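Local coordinates for protein U4/U6 snRNA-associated-splicing factor PRP24 (Saccharomyces cerevisiae, PDB 4N0T) that binds U6 snRNA as a monomer, acts as a spliceosome recycling factor and anneals U6 with U4 snRNA, at residues D103-I108 against A129-T134; N23-Y28 against R49-E54; I180-L185 against N193-S198; R268-R273 against G322-F327. All blocks are in the same frame, centred on the assembly; numbering follows the deposited sequence.

Contact 1. Residues D103-I108 against A129-T134; sequences DLLQDI and AYIDVT. With nucleotides of chain B.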
# COMPACT_ATOMS: atom_id res chain seq x y z
N ASP A 103 9.53 -15.43 4.28
CA ASP A 103 9.35 -16.87 4.40
C ASP A 103 9.02 -17.55 3.06
O ASP A 103 9.49 -18.65 2.79
CB ASP A 103 8.33 -17.20 5.49
CG ASP A 103 8.81 -16.78 6.88
OD1 ASP A 103 10.04 -16.63 7.07
OD2 ASP A 103 7.96 -16.59 7.78
N LEU A 104 8.24 -16.87 2.20
CA LEU A 104 8.01 -17.36 0.83
C LEU A 104 9.30 -17.66 0.08
O LEU A 104 9.43 -18.71 -0.55
CB LEU A 104 7.24 -16.32 -0.00
CG LEU A 104 5.72 -16.29 -0.10
CD1 LEU A 104 5.33 -15.35 -1.23
CD2 LEU A 104 5.16 -17.68 -0.34
N LEU A 105 10.24 -16.71 0.11
CA LEU A 105 11.50 -16.89 -0.60
C LEU A 105 12.37 -17.94 0.11
O LEU A 105 13.08 -18.70 -0.54
CB LEU A 105 12.25 -15.56 -0.73
CG LEU A 105 11.86 -14.64 -1.89
CD1 LEU A 105 10.40 -14.23 -1.84
CD2 LEU A 105 12.76 -13.41 -1.89
N GLN A 106 12.32 -17.96 1.43
CA GLN A 106 13.04 -18.94 2.24
C GLN A 106 12.66 -20.36 1.79
O GLN A 106 13.53 -21.23 1.63
CB GLN A 106 12.65 -18.73 3.71
CG GLN A 106 13.55 -19.33 4.75
CD GLN A 106 13.03 -19.04 6.16
OE1 GLN A 106 11.95 -19.50 6.54
NE2 GLN A 106 13.79 -18.26 6.92
N ASP A 107 11.37 -20.56 1.55
CA ASP A 107 10.82 -21.84 1.08
C ASP A 107 11.40 -22.35 -0.24
O ASP A 107 11.44 -23.55 -0.49
CB ASP A 107 9.30 -21.74 0.93
CG ASP A 107 8.57 -21.91 2.24
OD1 ASP A 107 9.16 -21.63 3.31
OD2 ASP A 107 7.38 -22.30 2.20
N ILE A 108 11.80 -21.43 -1.12
CA ILE A 108 12.37 -21.82 -2.40
C ILE A 108 13.88 -21.57 -2.39
O ILE A 108 14.52 -21.43 -3.45
CB ILE A 108 11.67 -21.11 -3.59
CG1 ILE A 108 11.73 -19.58 -3.44
CG2 ILE A 108 10.22 -21.57 -3.66
CD1 ILE A 108 11.49 -18.83 -4.75
N ALA A 129 5.42 -4.77 -2.98
CA ALA A 129 6.71 -4.80 -2.30
C ALA A 129 7.85 -4.90 -3.28
O ALA A 129 7.71 -5.49 -4.35
CB ALA A 129 6.79 -5.99 -1.30
N TYR A 130 8.99 -4.32 -2.89
CA TYR A 130 10.24 -4.53 -3.60
C TYR A 130 11.11 -5.46 -2.78
O TYR A 130 11.18 -5.35 -1.54
CB TYR A 130 10.97 -3.20 -3.84
CG TYR A 130 10.32 -2.35 -4.88
CD1 TYR A 130 10.65 -2.49 -6.22
CD2 TYR A 130 9.35 -1.43 -4.53
CE1 TYR A 130 10.04 -1.71 -7.19
CE2 TYR A 130 8.73 -0.65 -5.48
CZ TYR A 130 9.08 -0.79 -6.80
OH TYR A 130 8.44 -0.01 -7.72
N ILE A 131 11.76 -6.40 -3.46
CA ILE A 131 12.60 -7.37 -2.76
C ILE A 131 13.93 -7.46 -3.48
O ILE A 131 13.95 -7.70 -4.70
CB ILE A 131 11.97 -8.77 -2.78
CG1 ILE A 131 10.57 -8.75 -2.18
CG2 ILE A 131 12.85 -9.75 -1.99
CD1 ILE A 131 9.63 -9.76 -2.83
N ASP A 132 15.03 -7.30 -2.74
CA ASP A 132 16.35 -7.50 -3.31
C ASP A 132 16.87 -8.88 -2.91
O ASP A 132 16.82 -9.25 -1.74
CB ASP A 132 17.34 -6.44 -2.79
CG ASP A 132 17.05 -5.05 -3.33
OD1 ASP A 132 16.38 -4.95 -4.38
OD2 ASP A 132 17.50 -4.08 -2.70
N VAL A 133 17.32 -9.63 -3.91
CA VAL A 133 17.97 -10.92 -3.66
C VAL A 133 19.44 -10.83 -4.02
O VAL A 133 19.94 -9.73 -4.29
CB VAL A 133 17.24 -12.06 -4.40
CG1 VAL A 133 15.84 -12.17 -3.87
CG2 VAL A 133 17.23 -11.83 -5.92
N THR A 134 20.16 -11.95 -4.00
CA THR A 134 21.62 -11.88 -4.14
C THR A 134 22.17 -12.18 -5.53
O THR A 134 23.37 -12.00 -5.77
CB THR A 134 22.31 -12.82 -3.14
OG1 THR A 134 21.95 -14.17 -3.43
CG2 THR A 134 21.90 -12.49 -1.72
P G B 21 5.50 4.26 -6.90
OP1 G B 21 4.15 4.87 -7.06
OP2 G B 21 6.66 5.11 -7.31
O5' G B 21 5.67 3.80 -5.39
C5' G B 21 6.77 2.99 -5.01
C4' G B 21 6.90 2.91 -3.51
O4' G B 21 7.89 1.89 -3.19
C3' G B 21 7.40 4.17 -2.83
O3' G B 21 7.03 4.05 -1.46
C2' G B 21 8.91 3.98 -2.92
O2' G B 21 9.64 4.80 -2.04
C1' G B 21 9.00 2.51 -2.55
N9 G B 21 10.19 1.80 -2.99
C8 G B 21 10.96 1.04 -2.15
N7 G B 21 11.94 0.46 -2.78
C5 G B 21 11.80 0.84 -4.09
C6 G B 21 12.58 0.47 -5.21
O6 G B 21 13.60 -0.25 -5.24
N1 G B 21 12.10 1.07 -6.37
C2 G B 21 10.98 1.87 -6.44
N2 G B 21 10.66 2.34 -7.65
N3 G B 21 10.25 2.22 -5.40
C4 G B 21 10.70 1.66 -4.26
P A B 20 0.59 0.57 -9.49
OP1 A B 20 -0.40 1.10 -8.52
OP2 A B 20 0.43 0.92 -10.93
O5' A B 20 2.05 1.00 -9.05
C5' A B 20 2.49 0.92 -7.69
C4' A B 20 3.97 1.14 -7.59
O4' A B 20 4.64 -0.05 -8.07
C3' A B 20 4.52 2.31 -8.41
O3' A B 20 5.63 2.89 -7.73
C2' A B 20 5.02 1.62 -9.68
O2' A B 20 6.04 2.32 -10.36
C1' A B 20 5.53 0.29 -9.12
N9 A B 20 5.52 -0.79 -10.11
C8 A B 20 4.45 -1.27 -10.82
N7 A B 20 4.77 -2.21 -11.67
C5 A B 20 6.14 -2.37 -11.50
C6 A B 20 7.09 -3.21 -12.11
N6 A B 20 6.77 -4.09 -13.06
N1 A B 20 8.38 -3.10 -11.71
C2 A B 20 8.70 -2.19 -10.77
N3 A B 20 7.89 -1.34 -10.14
C4 A B 20 6.62 -1.49 -10.54
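The apolar core between sheet and helices of the second RNA recognition motif is crossed here by Leu-105 of helix 98-107, which meets Ile-131 and Val-133 of strand 128-133. A single methyl does the touching: Leu-105 CD2 lies 3.7 Å from Ile-131 CG2 and 3.9 Å from Val-133 CG1. The leucine passes Val-133 at about a right angle. Ile-131 offers its CG2 branch, which stands anti to the backbone N because CG1 takes the place beside that nitrogen (chi1 -56°). Cys-142 and Leu-146 of helix 136-146 and Ala-112 of strand 112-116 also press on Leu-105. Most of the RNP1 element of the fold lies on this strand, ending in the AYIDV of residues 129-133, and its two faces do different work: Ile-131 and Val-133 turn to the helix, while Tyr-130 between Ala-129 and Ile-131 points to the RNA. The guanine of G21 of chain B lies over one face of the Tyr-130 ring, with its C6 3.5 Å above the ring centre. At the far end of the ring, Tyr-130 OH donates a 2.8 Å hydrogen bond to N3 of A20 of chain B. Cutting Tyr-130 back to an alanine is likely to leave G21 without the aromatic surface it rests on and A20 N3 without its hydroxyl donor. Trp-88 meets the same tyrosine ring, the planes inclined by about 60°.

Contact 2. Residues N23-Y28 against R49-E54; sequences NKVYKY and RFARIE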
# COMPACT_ATOMS: atom_id res chain seq x y z
N ASN A 23 26.89 -3.33 12.03
CA ASN A 23 27.83 -2.35 12.55
C ASN A 23 29.22 -2.48 11.95
O ASN A 23 29.84 -1.48 11.56
CB ASN A 23 27.92 -2.47 14.08
CG ASN A 23 29.04 -1.62 14.66
OD1 ASN A 23 29.18 -0.44 14.33
ND2 ASN A 23 29.84 -2.23 15.53
N LYS A 24 29.72 -3.72 11.86
CA LYS A 24 31.05 -3.95 11.32
C LYS A 24 31.09 -3.63 9.83
O LYS A 24 32.11 -3.18 9.31
CB LYS A 24 31.47 -5.40 11.54
CG LYS A 24 31.67 -5.77 13.00
CD LYS A 24 32.21 -7.19 13.13
CE LYS A 24 32.35 -7.59 14.59
NZ LYS A 24 32.69 -9.04 14.70
N VAL A 25 29.97 -3.85 9.16
CA VAL A 25 29.86 -3.50 7.75
C VAL A 25 30.00 -1.99 7.56
O VAL A 25 30.76 -1.54 6.71
CB VAL A 25 28.55 -4.03 7.13
CG1 VAL A 25 28.35 -3.48 5.73
CG2 VAL A 25 28.59 -5.56 7.11
N TYR A 26 29.28 -1.22 8.39
CA TYR A 26 29.40 0.24 8.41
C TYR A 26 30.84 0.70 8.57
O TYR A 26 31.36 1.44 7.74
CB TYR A 26 28.60 0.84 9.57
CG TYR A 26 27.24 1.34 9.18
CD1 TYR A 26 27.08 2.57 8.55
CD2 TYR A 26 26.10 0.60 9.47
CE1 TYR A 26 25.83 3.03 8.19
CE2 TYR A 26 24.85 1.06 9.13
CZ TYR A 26 24.71 2.27 8.49
OH TYR A 26 23.46 2.71 8.14
N LYS A 27 31.49 0.24 9.64
CA LYS A 27 32.86 0.63 9.93
C LYS A 27 33.81 0.30 8.79
O LYS A 27 34.73 1.07 8.50
CB LYS A 27 33.35 -0.01 11.23
CG LYS A 27 32.88 0.73 12.49
CD LYS A 27 33.41 0.07 13.77
CE LYS A 27 33.10 0.93 15.00
NZ LYS A 27 31.64 1.09 15.22
N TYR A 28 33.60 -0.85 8.15
CA TYR A 28 34.46 -1.25 7.05
C TYR A 28 34.30 -0.32 5.83
O TYR A 28 35.27 -0.02 5.15
CB TYR A 28 34.23 -2.71 6.63
CG TYR A 28 35.23 -3.19 5.61
CD1 TYR A 28 36.46 -3.69 6.00
CD2 TYR A 28 34.96 -3.13 4.24
CE1 TYR A 28 37.40 -4.13 5.08
CE2 TYR A 28 35.89 -3.56 3.31
CZ TYR A 28 37.10 -4.06 3.73
OH TYR A 28 38.03 -4.49 2.82
N ARG A 49 28.26 -14.31 5.10
CA ARG A 49 27.13 -13.37 5.03
C ARG A 49 27.17 -12.49 3.79
O ARG A 49 28.24 -12.17 3.26
CB ARG A 49 27.06 -12.50 6.29
CG ARG A 49 26.99 -13.31 7.58
CD ARG A 49 26.53 -12.47 8.75
NE ARG A 49 25.08 -12.52 8.92
CZ ARG A 49 24.40 -11.75 9.77
NH1 ARG A 49 25.04 -10.87 10.52
NH2 ARG A 49 23.08 -11.86 9.86
N PHE A 50 25.98 -12.09 3.34
CA PHE A 50 25.85 -11.10 2.27
C PHE A 50 25.53 -9.76 2.91
O PHE A 50 24.98 -9.71 4.02
CB PHE A 50 24.66 -11.44 1.37
CG PHE A 50 24.86 -12.64 0.48
CD1 PHE A 50 25.50 -12.51 -0.75
CD2 PHE A 50 24.34 -13.88 0.84
CE1 PHE A 50 25.64 -13.61 -1.60
CE2 PHE A 50 24.49 -14.98 0.00
CZ PHE A 50 25.13 -14.84 -1.22
N ALA A 51 25.86 -8.67 2.23
CA ALA A 51 25.39 -7.35 2.65
C ALA A 51 24.90 -6.54 1.46
O ALA A 51 25.43 -6.64 0.36
CB ALA A 51 26.49 -6.58 3.38
N ARG A 52 23.86 -5.74 1.70
CA ARG A 52 23.42 -4.75 0.75
C ARG A 52 23.76 -3.40 1.36
O ARG A 52 23.41 -3.14 2.51
CB ARG A 52 21.90 -4.86 0.55
CG ARG A 52 21.28 -3.73 -0.24
CD ARG A 52 19.76 -3.88 -0.24
NE ARG A 52 19.12 -2.85 -1.04
CZ ARG A 52 18.80 -1.65 -0.59
NH1 ARG A 52 19.06 -1.34 0.67
NH2 ARG A 52 18.20 -0.77 -1.38
N ILE A 53 24.47 -2.56 0.62
CA ILE A 53 24.83 -1.24 1.14
C ILE A 53 24.35 -0.18 0.17
O ILE A 53 24.77 -0.15 -1.00
CB ILE A 53 26.37 -1.09 1.37
CG1 ILE A 53 26.89 -2.22 2.25
CG2 ILE A 53 26.69 0.26 2.02
CD1 ILE A 53 28.42 -2.24 2.33
N GLU A 54 23.44 0.68 0.63
CA GLU A 54 22.95 1.76 -0.19
C GLU A 54 23.71 3.03 0.20
O GLU A 54 23.61 3.50 1.34
CB GLU A 54 21.45 1.96 0.02
CG GLU A 54 20.89 3.08 -0.84
CD GLU A 54 19.40 3.28 -0.65
OE1 GLU A 54 18.78 2.46 0.07
OE2 GLU A 54 18.86 4.25 -1.21
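Helix 22-29 and strand 49-55 run closest where Val-25 faces Ala-51, their CA atoms only 7.8 Å apart. Val-25 on one side, and Ala-51 and Ile-53 on the other, set off toward the opposite segment from their first bond. Val-25 carries the helix side alone and uses one methyl for it: with CG1 anti to the backbone N (chi1 171°), that branch projects to the strand and comes 3.6 Å from Ile-53 CD1. The same CG1 is 4.3 Å from Ala-51 CB, a looser touch. Ala-51, reduced to one methyl, is compatible with the near approach of the backbones, whereas Ile-53 spans its part of the interface with an extended arm (chi2 172°) whose tip meets the valine. Away from this apolar patch, on an exposed flank of the helix, Lys-27 NZ donates to Asn-23 OD1 at 3.0 Å; the ammonium lies in the carbonyl plane on a lone pair, one turn along from the asparagine. On the strand's other face Arg-52 NH2 and Glu-54 OE1 form a salt bridge of 3.6 Å, and Glu-54 OE2 has a second partner in Arg-4. Arg-52 takes the RNP1 position that is often aromatic in this fold. Val-38 and Val-40 of strand 35-42 close round Val-25, and Leu-16 of strand 10-16 packs on Ala-51, so the helix rests across neighbouring strands of the first motif's sheet.

Contact 3. Residues I180-L185 against N193-S198; sequences IMIRNL and NLLRES. With nucleotides of chain B.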
# COMPACT_ATOMS: atom_id res chain seq x y z
N ILE A 180 -16.47 10.17 -16.30
CA ILE A 180 -17.39 11.14 -15.72
C ILE A 180 -18.42 10.41 -14.86
O ILE A 180 -18.71 9.21 -15.07
CB ILE A 180 -18.10 12.01 -16.78
CG1 ILE A 180 -18.87 11.14 -17.78
CG2 ILE A 180 -17.08 12.90 -17.51
CD1 ILE A 180 -19.88 11.94 -18.64
N MET A 181 -18.95 11.13 -13.88
CA MET A 181 -20.10 10.66 -13.12
C MET A 181 -21.28 11.56 -13.45
O MET A 181 -21.17 12.80 -13.42
CB MET A 181 -19.82 10.71 -11.62
CG MET A 181 -20.95 10.09 -10.78
SD MET A 181 -20.59 10.18 -9.00
CE MET A 181 -21.86 9.11 -8.38
N ILE A 182 -22.40 10.93 -13.77
CA ILE A 182 -23.63 11.65 -14.06
C ILE A 182 -24.56 11.40 -12.87
O ILE A 182 -24.80 10.24 -12.50
CB ILE A 182 -24.26 11.10 -15.35
CG1 ILE A 182 -23.25 11.20 -16.50
CG2 ILE A 182 -25.56 11.84 -15.68
CD1 ILE A 182 -23.52 10.24 -17.65
N ARG A 183 -25.06 12.47 -12.26
CA ARG A 183 -25.89 12.34 -11.06
C ARG A 183 -27.25 12.96 -11.30
O ARG A 183 -27.41 13.82 -12.16
CB ARG A 183 -25.21 13.00 -9.85
CG ARG A 183 -23.98 12.21 -9.37
CD ARG A 183 -23.23 12.90 -8.23
NE ARG A 183 -22.48 14.08 -8.68
CZ ARG A 183 -21.53 14.66 -7.95
NH1 ARG A 183 -21.24 14.18 -6.74
NH2 ARG A 183 -20.88 15.72 -8.41
N ASN A 184 -28.21 12.49 -10.50
CA ASN A 184 -29.58 12.99 -10.49
C ASN A 184 -30.35 12.67 -11.74
O ASN A 184 -31.27 13.40 -12.12
CB ASN A 184 -29.62 14.49 -10.19
CG ASN A 184 -29.20 14.80 -8.77
OD1 ASN A 184 -29.21 13.91 -7.89
ND2 ASN A 184 -28.81 16.06 -8.54
N LEU A 185 -30.01 11.56 -12.39
CA LEU A 185 -30.86 11.05 -13.45
C LEU A 185 -32.15 10.54 -12.82
O LEU A 185 -32.15 10.09 -11.68
CB LEU A 185 -30.15 9.89 -14.15
CG LEU A 185 -28.93 10.24 -15.01
CD1 LEU A 185 -28.08 8.98 -15.25
CD2 LEU A 185 -29.38 10.83 -16.35
N ASN A 193 -28.60 3.37 -23.59
CA ASN A 193 -28.80 3.86 -24.96
C ASN A 193 -28.97 5.37 -24.98
O ASN A 193 -28.36 6.04 -25.81
CB ASN A 193 -30.00 3.19 -25.62
CG ASN A 193 -29.78 1.70 -25.85
OD1 ASN A 193 -28.65 1.22 -25.83
ND2 ASN A 193 -30.88 0.98 -26.07
N LEU A 194 -29.79 5.88 -24.07
CA LEU A 194 -30.02 7.32 -23.99
C LEU A 194 -28.75 8.08 -23.61
O LEU A 194 -28.45 9.11 -24.21
CB LEU A 194 -31.15 7.61 -22.99
CG LEU A 194 -31.63 9.05 -22.73
CD1 LEU A 194 -30.90 9.69 -21.57
CD2 LEU A 194 -31.52 9.94 -23.96
N LEU A 195 -28.01 7.54 -22.64
CA LEU A 195 -26.76 8.17 -22.22
C LEU A 195 -25.74 8.19 -23.35
O LEU A 195 -25.09 9.22 -23.60
CB LEU A 195 -26.18 7.46 -20.99
CG LEU A 195 -27.09 7.61 -19.77
CD1 LEU A 195 -26.59 6.81 -18.58
CD2 LEU A 195 -27.24 9.09 -19.40
N ARG A 196 -25.61 7.07 -24.06
CA ARG A 196 -24.74 7.01 -25.24
C ARG A 196 -25.14 8.05 -26.27
O ARG A 196 -24.28 8.79 -26.77
CB ARG A 196 -24.76 5.62 -25.88
CG ARG A 196 -24.02 4.57 -25.09
CD ARG A 196 -23.92 3.21 -25.79
NE ARG A 196 -23.13 2.27 -24.99
CZ ARG A 196 -21.80 2.18 -25.06
NH1 ARG A 196 -21.13 2.96 -25.89
NH2 ARG A 196 -21.16 1.30 -24.30
N GLU A 197 -26.43 8.11 -26.59
CA GLU A 197 -26.92 9.07 -27.59
C GLU A 197 -26.62 10.50 -27.17
O GLU A 197 -26.32 11.35 -28.01
CB GLU A 197 -28.42 8.90 -27.80
CG GLU A 197 -28.83 7.61 -28.47
CD GLU A 197 -30.32 7.33 -28.34
OE1 GLU A 197 -30.78 6.26 -28.82
OE2 GLU A 197 -31.04 8.17 -27.75
N SER A 198 -26.69 10.77 -25.87
CA SER A 198 -26.55 12.14 -25.39
C SER A 198 -25.10 12.60 -25.28
O SER A 198 -24.82 13.80 -25.30
CB SER A 198 -27.26 12.31 -24.05
OG SER A 198 -28.65 12.05 -24.18
P A B 62 -17.52 20.92 -6.64
OP1 A B 62 -18.02 19.54 -6.42
OP2 A B 62 -16.31 21.15 -7.48
O5' A B 62 -18.70 21.78 -7.28
C5' A B 62 -20.00 21.77 -6.72
C4' A B 62 -21.04 21.46 -7.77
O4' A B 62 -20.97 20.05 -8.12
C3' A B 62 -22.49 21.68 -7.36
O3' A B 62 -22.89 23.02 -7.53
C2' A B 62 -23.24 20.71 -8.26
O2' A B 62 -23.36 21.26 -9.57
C1' A B 62 -22.26 19.53 -8.32
N9 A B 62 -22.49 18.54 -7.24
C8 A B 62 -21.70 18.37 -6.14
N7 A B 62 -22.10 17.41 -5.34
C5 A B 62 -23.24 16.92 -5.96
C6 A B 62 -24.13 15.89 -5.61
N6 A B 62 -24.01 15.14 -4.51
N1 A B 62 -25.16 15.65 -6.46
C2 A B 62 -25.27 16.39 -7.55
N3 A B 62 -24.50 17.38 -7.99
C4 A B 62 -23.48 17.60 -7.14
P A B 13 -23.61 2.43 -4.51
OP1 A B 13 -23.36 0.95 -4.59
OP2 A B 13 -23.19 3.24 -3.34
O5' A B 13 -22.99 3.04 -5.84
C5' A B 13 -22.46 4.35 -5.84
C4' A B 13 -21.01 4.32 -6.27
O4' A B 13 -20.59 5.65 -6.65
C3' A B 13 -20.02 3.84 -5.21
O3' A B 13 -18.95 3.18 -5.87
C2' A B 13 -19.50 5.16 -4.66
O2' A B 13 -18.26 5.08 -4.00
C1' A B 13 -19.41 5.97 -5.94
N9 A B 13 -19.33 7.42 -5.81
C8 A B 13 -20.15 8.30 -5.15
N7 A B 13 -19.80 9.55 -5.32
C5 A B 13 -18.70 9.49 -6.15
C6 A B 13 -17.87 10.47 -6.70
N6 A B 13 -18.03 11.78 -6.48
N1 A B 13 -16.86 10.07 -7.51
C2 A B 13 -16.70 8.77 -7.73
N3 A B 13 -17.41 7.74 -7.27
C4 A B 13 -18.40 8.18 -6.48
P A B 11 -33.19 8.54 -3.52
OP1 A B 11 -32.70 9.41 -4.63
OP2 A B 11 -34.16 7.47 -3.84
O5' A B 11 -31.95 7.92 -2.74
C5' A B 11 -31.24 6.80 -3.23
C4' A B 11 -29.79 6.84 -2.80
O4' A B 11 -29.11 7.86 -3.58
C3' A B 11 -29.55 7.19 -1.33
O3' A B 11 -28.35 6.56 -0.90
C2' A B 11 -29.28 8.69 -1.39
O2' A B 11 -28.50 9.17 -0.32
C1' A B 11 -28.53 8.81 -2.71
N9 A B 11 -28.59 10.10 -3.40
C8 A B 11 -29.63 10.60 -4.15
N7 A B 11 -29.35 11.75 -4.70
C5 A B 11 -28.05 12.02 -4.32
C6 A B 11 -27.18 13.09 -4.60
N6 A B 11 -27.51 14.13 -5.37
N1 A B 11 -25.94 13.05 -4.07
C2 A B 11 -25.61 12.00 -3.30
N3 A B 11 -26.33 10.92 -2.98
C4 A B 11 -27.56 11.00 -3.53
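Leu-194 O is gripped twice by Ser-198, whose N and OG each donate at 2.9 Å from opposite faces of the carbonyl plane; the hydroxyl thus adds to the helical bond. One residue along the helix, Leu-195 carries the packing on the strand. Its CD2 meets Leu-185 CD2 tip to tip at 4.1 Å and lies 4.3 Å from Ile-182 CD1. The strand's other face binds RNA. Bent at chi3 (-73°), Arg-183 lays its guanidinium flat over the base of A62 of chain B, whose C5 is 3.3 Å above the group's plane. A leucine in its place would probably deprive A62 of that flat, charged platform. Met-181 SD reaches C5 of A13 of chain B at 3.5 Å, and Asn-184 OD1 accepts a weak bond from N6 of A11 of chain B. Asn-184 and Leu-185 both face Cys-222 in a G1 beta bulge, closing the IMIRNL stretch that forms RNP2 of the third RNA recognition motif.

Contact 4. Residues R268-R273 against G322-F327; sequences RLLASR and GAIIIF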
# COMPACT_ATOMS: atom_id res chain seq x y z
N ARG A 268 -14.95 13.18 8.18
CA ARG A 268 -16.29 13.30 8.76
C ARG A 268 -16.30 12.76 10.18
O ARG A 268 -16.89 13.36 11.09
CB ARG A 268 -17.33 12.52 7.94
CG ARG A 268 -18.75 12.62 8.52
CD ARG A 268 -19.71 11.59 7.93
NE ARG A 268 -19.40 10.23 8.36
CZ ARG A 268 -19.58 9.76 9.60
NH1 ARG A 268 -20.06 10.55 10.56
NH2 ARG A 268 -19.26 8.50 9.88
N LEU A 269 -15.64 11.62 10.38
CA LEU A 269 -15.52 11.02 11.70
C LEU A 269 -14.74 11.90 12.65
O LEU A 269 -15.17 12.11 13.79
CB LEU A 269 -14.84 9.65 11.61
CG LEU A 269 -15.75 8.43 11.76
CD1 LEU A 269 -14.92 7.18 11.96
CD2 LEU A 269 -16.68 8.65 12.94
N LEU A 270 -13.60 12.41 12.20
CA LEU A 270 -12.76 13.26 13.05
C LEU A 270 -13.49 14.54 13.48
O LEU A 270 -13.20 15.11 14.53
CB LEU A 270 -11.44 13.59 12.35
CG LEU A 270 -10.52 12.41 11.99
CD1 LEU A 270 -9.35 12.84 11.11
CD2 LEU A 270 -9.99 11.71 13.24
N ALA A 271 -14.44 14.98 12.66
CA ALA A 271 -15.20 16.19 12.95
C ALA A 271 -16.52 15.90 13.66
O ALA A 271 -17.25 16.83 14.02
CB ALA A 271 -15.46 16.98 11.67
N SER A 272 -16.84 14.62 13.86
CA SER A 272 -18.14 14.23 14.41
C SER A 272 -18.32 14.71 15.85
O SER A 272 -17.37 14.73 16.63
CB SER A 272 -18.32 12.71 14.35
OG SER A 272 -19.62 12.31 14.75
N ARG A 273 -19.55 15.10 16.18
CA ARG A 273 -19.92 15.49 17.54
C ARG A 273 -21.12 14.68 18.01
O ARG A 273 -21.69 14.95 19.07
CB ARG A 273 -20.22 16.99 17.61
CG ARG A 273 -19.03 17.87 17.29
CD ARG A 273 -17.86 17.57 18.21
NE ARG A 273 -16.67 18.33 17.82
CZ ARG A 273 -15.71 17.86 17.04
NH1 ARG A 273 -15.78 16.62 16.56
NH2 ARG A 273 -14.66 18.62 16.73
N GLY A 322 -2.29 6.93 13.76
CA GLY A 322 -3.29 6.10 14.41
C GLY A 322 -4.26 5.38 13.50
O GLY A 322 -4.14 5.41 12.27
N ALA A 323 -5.20 4.67 14.13
CA ALA A 323 -6.29 4.02 13.42
C ALA A 323 -7.52 4.12 14.30
O ALA A 323 -7.42 4.14 15.53
CB ALA A 323 -5.95 2.55 13.13
N ILE A 324 -8.67 4.22 13.65
CA ILE A 324 -9.95 4.21 14.34
C ILE A 324 -10.57 2.83 14.18
O ILE A 324 -10.61 2.27 13.08
CB ILE A 324 -10.90 5.24 13.73
CG1 ILE A 324 -10.37 6.65 14.01
CG2 ILE A 324 -12.32 5.06 14.31
CD1 ILE A 324 -11.13 7.76 13.26
N ILE A 325 -11.01 2.27 15.30
CA ILE A 325 -11.72 1.00 15.28
C ILE A 325 -13.15 1.28 15.71
O ILE A 325 -13.38 1.77 16.81
CB ILE A 325 -11.14 -0.00 16.28
CG1 ILE A 325 -9.61 -0.02 16.24
CG2 ILE A 325 -11.73 -1.40 16.01
CD1 ILE A 325 -9.03 -0.57 14.96
N ILE A 326 -14.10 0.99 14.83
CA ILE A 326 -15.50 1.24 15.17
C ILE A 326 -16.12 -0.10 15.54
O ILE A 326 -16.05 -1.06 14.76
CB ILE A 326 -16.26 1.85 14.00
CG1 ILE A 326 -15.55 3.13 13.53
CG2 ILE A 326 -17.70 2.15 14.39
CD1 ILE A 326 -16.28 3.82 12.37
N PHE A 327 -16.68 -0.17 16.74
CA PHE A 327 -17.29 -1.40 17.21
C PHE A 327 -18.81 -1.29 17.09
O PHE A 327 -19.31 -0.29 16.58
CB PHE A 327 -16.89 -1.68 18.66
CG PHE A 327 -15.42 -1.95 18.84
CD1 PHE A 327 -14.89 -3.18 18.49
CD2 PHE A 327 -14.57 -0.98 19.35
CE1 PHE A 327 -13.53 -3.45 18.66
CE2 PHE A 327 -13.21 -1.23 19.51
CZ PHE A 327 -12.69 -2.47 19.17
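Leu-269 CD1 and Ile-326 CD1 meet tip to tip at 3.6 Å, joining the last turn of helix 258-270 to strand 322-327. The same leucine methyl lies 4.0 Å from Ile-324 CD1, but here the two side chains slide past each other in opposite directions. Leu-270 adds a lighter touch, its CD2 coming within 4.1 Å of Ile-324 CD1. Both isoleucines hold CG1 beside the backbone N and run on extended (chi2 171° for Ile-324), which carries their CD1 methyls out to the helix. Around this cluster Leu-315 and Leu-281 pack on Leu-269, and Val-317 touches both Leu-270 and Ile-324. The helix ends just beyond, where Ser-272 N bonds to Leu-269 O at 3.0 Å. Glu-277 ties this corner down by a salt bridge to Arg-268 and a hydrogen bond with Ser-272 OG. Ala-323 and Ile-325 turn to helix 293-302 instead, so helix 258-270 lies against the sheet face that usually receives RNA in this fold. Aliphatic packing thus fills a place where canonical motifs present aromatic rings to bases, consistent with an occluded RNA-recognition motif.

How the contacts relate
Along the chain the contacts follow in series: contact 2, contact 1, contact 3, contact 4. Each pairs a helix with an antiparallel sheet of strand order 2-3-1-5-4, and the four sheets belong to successive RNA recognition motifs. Contacts 1 and 2, centres 19 Å apart, touch through the salt bridge Asp-132 OD2 to Arg-52 NE (2.6 Å), while Phe-50 packs on Thr-134, so the first two motifs abut. Contact 3 stands apart, its centre about 48 Å from that of contact 1 and 35 Å from that of contact 4. In contacts 1 to 3 the helix backs the sheet; in contact 4 it covers the opposite face, so the RNA-binding face is used differently there.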